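Local structure of nitrite reductase (Hyphomicrobium denitrificans, 2DV6) at residues G34-R39 with H51-T56; Q176-T181 with P323-F328. The protein is a copper-containing enzyme of denitrification that reduces nitrite to nitric oxide, probably with electrons supplied by cytochrome c. All coordinates share one frame; numbering follows the deposited sequence.

Interaction 1 of 2, residues G34-R39 with H51-T56; sequences GIAEGR and HKINPT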
# COMPACT_ATOMS: atom_id res chain seq x y z
N GLY A 34 -5.62 12.59 -15.12
CA GLY A 34 -5.22 11.21 -14.97
C GLY A 34 -5.31 10.40 -16.24
O GLY A 34 -5.55 10.93 -17.32
N ILE A 35 -5.05 9.10 -16.11
CA ILE A 35 -5.19 8.16 -17.20
C ILE A 35 -6.43 7.37 -16.88
O ILE A 35 -6.53 6.74 -15.82
CB ILE A 35 -4.00 7.17 -17.28
CG1 ILE A 35 -2.64 7.90 -17.29
CG2 ILE A 35 -4.17 6.25 -18.48
CD1 ILE A 35 -2.40 8.91 -18.42
N ALA A 36 -7.41 7.43 -17.77
CA ALA A 36 -8.62 6.67 -17.57
C ALA A 36 -9.20 6.36 -18.91
O ALA A 36 -8.97 7.08 -19.88
CB ALA A 36 -9.60 7.42 -16.70
N GLU A 37 -9.95 5.26 -18.96
CA GLU A 37 -10.45 4.69 -20.21
C GLU A 37 -9.43 4.64 -21.33
O GLU A 37 -9.81 4.79 -22.49
CB GLU A 37 -11.66 5.46 -20.71
CG GLU A 37 -12.86 5.53 -19.77
CD GLU A 37 -13.93 6.48 -20.32
OE1 GLU A 37 -13.94 6.72 -21.57
OE2 GLU A 37 -14.75 7.00 -19.52
N GLY A 38 -8.15 4.44 -21.00
CA GLY A 38 -7.09 4.27 -22.04
C GLY A 38 -6.41 5.52 -22.58
O GLY A 38 -5.60 5.45 -23.53
N ARG A 39 -6.72 6.68 -22.00
CA ARG A 39 -6.22 7.98 -22.50
C ARG A 39 -5.82 8.85 -21.32
O ARG A 39 -6.22 8.60 -20.19
CB ARG A 39 -7.32 8.73 -23.28
CG ARG A 39 -7.80 8.06 -24.56
CD ARG A 39 -9.31 8.26 -24.72
NE ARG A 39 -9.61 9.63 -25.09
CZ ARG A 39 -10.68 10.32 -24.70
NH1 ARG A 39 -11.60 9.78 -23.89
NH2 ARG A 39 -10.82 11.58 -25.12
N HIS A 51 -16.19 11.41 -10.80
CA HIS A 51 -15.57 10.27 -11.52
C HIS A 51 -15.89 10.19 -13.02
O HIS A 51 -15.62 9.15 -13.67
CB HIS A 51 -15.87 8.90 -10.85
CG HIS A 51 -15.15 8.73 -9.55
ND1 HIS A 51 -13.84 8.29 -9.48
CD2 HIS A 51 -15.53 9.00 -8.27
CE1 HIS A 51 -13.45 8.28 -8.21
NE2 HIS A 51 -14.46 8.70 -7.47
N LYS A 52 -16.44 11.25 -13.57
CA LYS A 52 -16.73 11.27 -14.99
C LYS A 52 -15.49 11.73 -15.79
O LYS A 52 -14.82 12.68 -15.39
CB LYS A 52 -17.96 12.13 -15.28
CG LYS A 52 -19.25 11.59 -14.65
CD LYS A 52 -20.44 12.23 -15.31
CE LYS A 52 -21.72 11.69 -14.73
NZ LYS A 52 -22.64 12.85 -14.52
N ILE A 53 -15.18 11.02 -16.87
CA ILE A 53 -14.03 11.33 -17.75
C ILE A 53 -14.42 12.53 -18.61
O ILE A 53 -15.52 12.54 -19.18
CB ILE A 53 -13.68 10.13 -18.69
CG1 ILE A 53 -13.27 8.86 -17.92
CG2 ILE A 53 -12.61 10.51 -19.74
CD1 ILE A 53 -12.68 9.01 -16.56
N ASN A 54 -13.56 13.54 -18.67
CA ASN A 54 -13.80 14.74 -19.48
C ASN A 54 -15.24 15.28 -19.35
O ASN A 54 -15.94 15.39 -20.36
CB ASN A 54 -13.47 14.46 -20.96
CG ASN A 54 -11.98 14.18 -21.18
OD1 ASN A 54 -11.60 13.36 -22.03
ND2 ASN A 54 -11.12 14.88 -20.42
N PRO A 55 -15.69 15.54 -18.10
CA PRO A 55 -17.11 15.87 -17.92
C PRO A 55 -17.56 17.18 -18.59
O PRO A 55 -16.80 18.18 -18.70
CB PRO A 55 -17.26 16.00 -16.39
CG PRO A 55 -15.91 16.26 -15.89
CD PRO A 55 -14.97 15.51 -16.81
N THR A 56 -18.80 17.15 -19.06
CA THR A 56 -19.47 18.35 -19.52
C THR A 56 -19.81 19.16 -18.28
O THR A 56 -20.43 18.66 -17.33
CB THR A 56 -20.69 18.02 -20.37
OG1 THR A 56 -20.25 17.23 -21.48
CG2 THR A 56 -21.35 19.33 -20.91

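Interaction 2 of 2, residues Q176-T181 with P323-F328; sequences QLDDNT and PEYFLF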
# COMPACT_ATOMS: atom_id res chain seq x y z
N GLN A 176 -32.00 18.34 4.25
CA GLN A 176 -31.22 18.74 3.10
C GLN A 176 -29.93 19.47 3.54
O GLN A 176 -30.00 20.53 4.21
CB GLN A 176 -32.00 19.68 2.18
CG GLN A 176 -31.19 20.11 0.94
CD GLN A 176 -32.07 20.78 -0.11
OE1 GLN A 176 -31.88 21.96 -0.43
NE2 GLN A 176 -33.06 20.04 -0.61
N LEU A 177 -28.80 18.94 3.10
CA LEU A 177 -27.50 19.52 3.43
C LEU A 177 -26.97 20.35 2.22
O LEU A 177 -26.26 21.34 2.38
CB LEU A 177 -26.51 18.39 3.79
CG LEU A 177 -24.99 18.74 3.92
CD1 LEU A 177 -24.80 19.90 4.92
CD2 LEU A 177 -24.22 17.52 4.39
N ASP A 178 -27.31 19.92 1.01
CA ASP A 178 -26.87 20.61 -0.21
C ASP A 178 -27.76 20.02 -1.29
O ASP A 178 -28.52 19.09 -1.04
CB ASP A 178 -25.41 20.28 -0.49
CG ASP A 178 -24.74 21.24 -1.48
OD1 ASP A 178 -23.48 21.14 -1.59
OD2 ASP A 178 -25.42 22.09 -2.14
N ASP A 179 -27.67 20.55 -2.50
CA ASP A 179 -28.39 19.98 -3.63
C ASP A 179 -28.07 18.48 -3.72
O ASP A 179 -26.89 18.09 -3.73
CB ASP A 179 -27.95 20.70 -4.90
CG ASP A 179 -28.73 20.27 -6.14
OD1 ASP A 179 -28.07 19.98 -7.18
OD2 ASP A 179 -29.98 20.22 -6.08
N ASN A 180 -29.11 17.65 -3.75
CA ASN A 180 -28.96 16.22 -3.92
C ASN A 180 -28.15 15.57 -2.76
O ASN A 180 -27.54 14.51 -2.92
CB ASN A 180 -28.38 15.93 -5.32
CG ASN A 180 -28.52 14.47 -5.75
OD1 ASN A 180 -29.28 13.70 -5.16
ND2 ASN A 180 -27.78 14.09 -6.80
N THR A 181 -28.12 16.24 -1.61
CA THR A 181 -27.35 15.72 -0.47
C THR A 181 -28.02 15.93 0.87
O THR A 181 -28.61 16.99 1.15
CB THR A 181 -25.79 15.99 -0.59
OG1 THR A 181 -25.21 16.37 0.66
CG2 THR A 181 -25.49 17.00 -1.61
N PRO A 323 -13.38 19.67 9.46
CA PRO A 323 -14.75 19.78 8.97
C PRO A 323 -14.82 19.67 7.46
O PRO A 323 -13.84 19.95 6.77
CB PRO A 323 -15.19 21.18 9.44
CG PRO A 323 -13.98 21.91 9.80
CD PRO A 323 -12.80 20.98 9.83
N GLU A 324 -15.96 19.23 6.95
CA GLU A 324 -16.19 19.19 5.52
C GLU A 324 -17.12 20.32 5.08
O GLU A 324 -16.98 20.83 3.97
CB GLU A 324 -16.79 17.84 5.10
CG GLU A 324 -15.79 16.70 5.25
CD GLU A 324 -14.60 16.80 4.27
OE1 GLU A 324 -14.69 17.52 3.26
OE2 GLU A 324 -13.57 16.16 4.52
N TYR A 325 -18.10 20.64 5.92
CA TYR A 325 -19.08 21.68 5.62
C TYR A 325 -19.01 22.74 6.70
O TYR A 325 -18.92 22.41 7.88
CB TYR A 325 -20.49 21.10 5.56
CG TYR A 325 -20.74 20.17 4.38
CD1 TYR A 325 -20.35 18.83 4.42
CD2 TYR A 325 -21.39 20.63 3.22
CE1 TYR A 325 -20.58 17.98 3.32
CE2 TYR A 325 -21.60 19.80 2.13
CZ TYR A 325 -21.21 18.50 2.18
OH TYR A 325 -21.46 17.70 1.08
N PHE A 326 -19.04 24.00 6.29
CA PHE A 326 -19.18 25.12 7.20
C PHE A 326 -20.46 25.83 6.74
O PHE A 326 -20.61 26.11 5.51
CB PHE A 326 -18.05 26.12 7.06
CG PHE A 326 -16.79 25.74 7.74
CD1 PHE A 326 -16.55 26.16 9.05
CD2 PHE A 326 -15.82 25.02 7.08
CE1 PHE A 326 -15.35 25.83 9.70
CE2 PHE A 326 -14.62 24.71 7.72
CZ PHE A 326 -14.41 25.12 9.04
N LEU A 327 -21.36 26.11 7.68
CA LEU A 327 -22.73 26.45 7.33
C LEU A 327 -23.31 27.64 8.08
O LEU A 327 -23.10 27.76 9.31
CB LEU A 327 -23.59 25.25 7.64
CG LEU A 327 -23.86 24.05 6.71
CD1 LEU A 327 -23.24 24.04 5.29
CD2 LEU A 327 -23.72 22.76 7.48
N PHE A 328 -24.05 28.52 7.36
CA PHE A 328 -24.88 29.53 8.00
C PHE A 328 -26.28 28.91 8.05
O PHE A 328 -26.78 28.44 7.05
CB PHE A 328 -24.94 30.86 7.22
CG PHE A 328 -23.69 31.71 7.33
CD1 PHE A 328 -23.04 31.87 8.56
CD2 PHE A 328 -23.18 32.40 6.20
CE1 PHE A 328 -21.87 32.67 8.68
CE2 PHE A 328 -22.04 33.19 6.32
CZ PHE A 328 -21.37 33.30 7.55
O HOH W 1 -22.40 18.61 -1.26

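Interaction 1 of 2, residues G34-R39 with H51-T56
The guanidinium of Arg39 and the side-chain amide of Asn54 approach each other obliquely, their planes 72° apart, too steep for a stack. The same guanidinium brings its NH1 to 4.3 Å from the CG2 methyl of Ile53, again at a slant. Arg39 ends the two-residue loop of a β-hairpin, a type I' turn from Ala36 to Arg39, which joins strands 27-36 and 39-45 in the N-terminal cupredoxin domain. The turn is closed by a reciprocal pair of backbone bonds, Ala36 N to Arg39 O at 2.9 Å and Arg39 N to Ala36 O at 3.1 Å. Gly38 has backbone angles at which a β-carbon would collide with the preceding carbonyl oxygen.

Residues 51-56 are loop. They run beside strand 39-45, held by backbone bonds of His51 and Lys52 to Gly44 and of Asn54 to Tyr42, and they offer Ile53 to the turn. The Ile53 side chain enters between three turn residues and also rests on Val41. Glu37 meets it from the opposite direction, its extended chain bringing CG to 3.8 Å from Ile53 CG1; the placing of its carboxylate against that carbon is doubtful. The contact lies at the surface and rests on apolar touching, with no hydrogen bond across it. The side chain of Asn54 also lies about 8 Å from that of Cys114, a ligand of this domain's copper, and Pro55 O accepts from Tyr112 OH.

With Ile53 CG1 anti to the carbonyl carbon (chi1 -61°) and chi2 at -27°, well short of a staggered value, the CD1 methyl is directed at Ala36 and presses on its CB at 3.5 Å, tighter than usual van der Waals contact.

Interaction 2 of 2, residues Q176-T181 with P323-F328
Leu177 sets its CD2 methyl over one face of the Tyr325 ring, 3.9 Å from the centroid and 14° off the ring normal, a CH-π contact. With Leu177 CG anti to the backbone N (chi1 169°), CD1 passes the rim of the ring near Tyr325 CD2 and reaches Leu327 CD2 at 4.0 Å. This buried apolar side is compact; the polar side is looser. There the Tyr325 OH is linked to Asp178 through a water lying in the ring plane, 2.7 Å from OH and 2.8 Å from Asp178 OD1, to which it donates. Thr181 OG1 stays 4.0 Å from Tyr325 OH and is buried without a partner. Replacing Tyr325 by an alanine would probably open a gap beneath Leu177 and leave the bridging water without its hydroxyl mate.

A classic β-bulge shapes the first segment: Leu177 N and Asp178 N both donate to Thr181 O. The strands do not pair but cross at 114°, with 9.9 Å between the short axes, and belong to sheets of two successive cupredoxin domains. Phe305 meets the Tyr325 ring edge-to-face, Leu177 also leans on Tyr183 and Tyr185 of strand 181-188, and strand 325-328 borders its sheet beside strand 290-299.

From the N terminus, the chain first closes interaction 1 locally: eleven residues, mostly strand 39-45, separate its segments, and the contact fastens the loop leading to strand 57-60 against the preceding hairpin turn. The chain then completes this copper-binding cupredoxin domain and passes on to strand 163-178, where interaction 2 opens. That contact spans 141 residues, including the rest of the second cupredoxin domain, before strand 325-328 of the third returns to the hairpin at 178-181. The two are in series, neither nested nor crossed. The centres of interactions 1 and 2 lie about 27 Å apart, and their nearest atoms about 9 Å. One contact is thus internal to a domain, the other joins two domains.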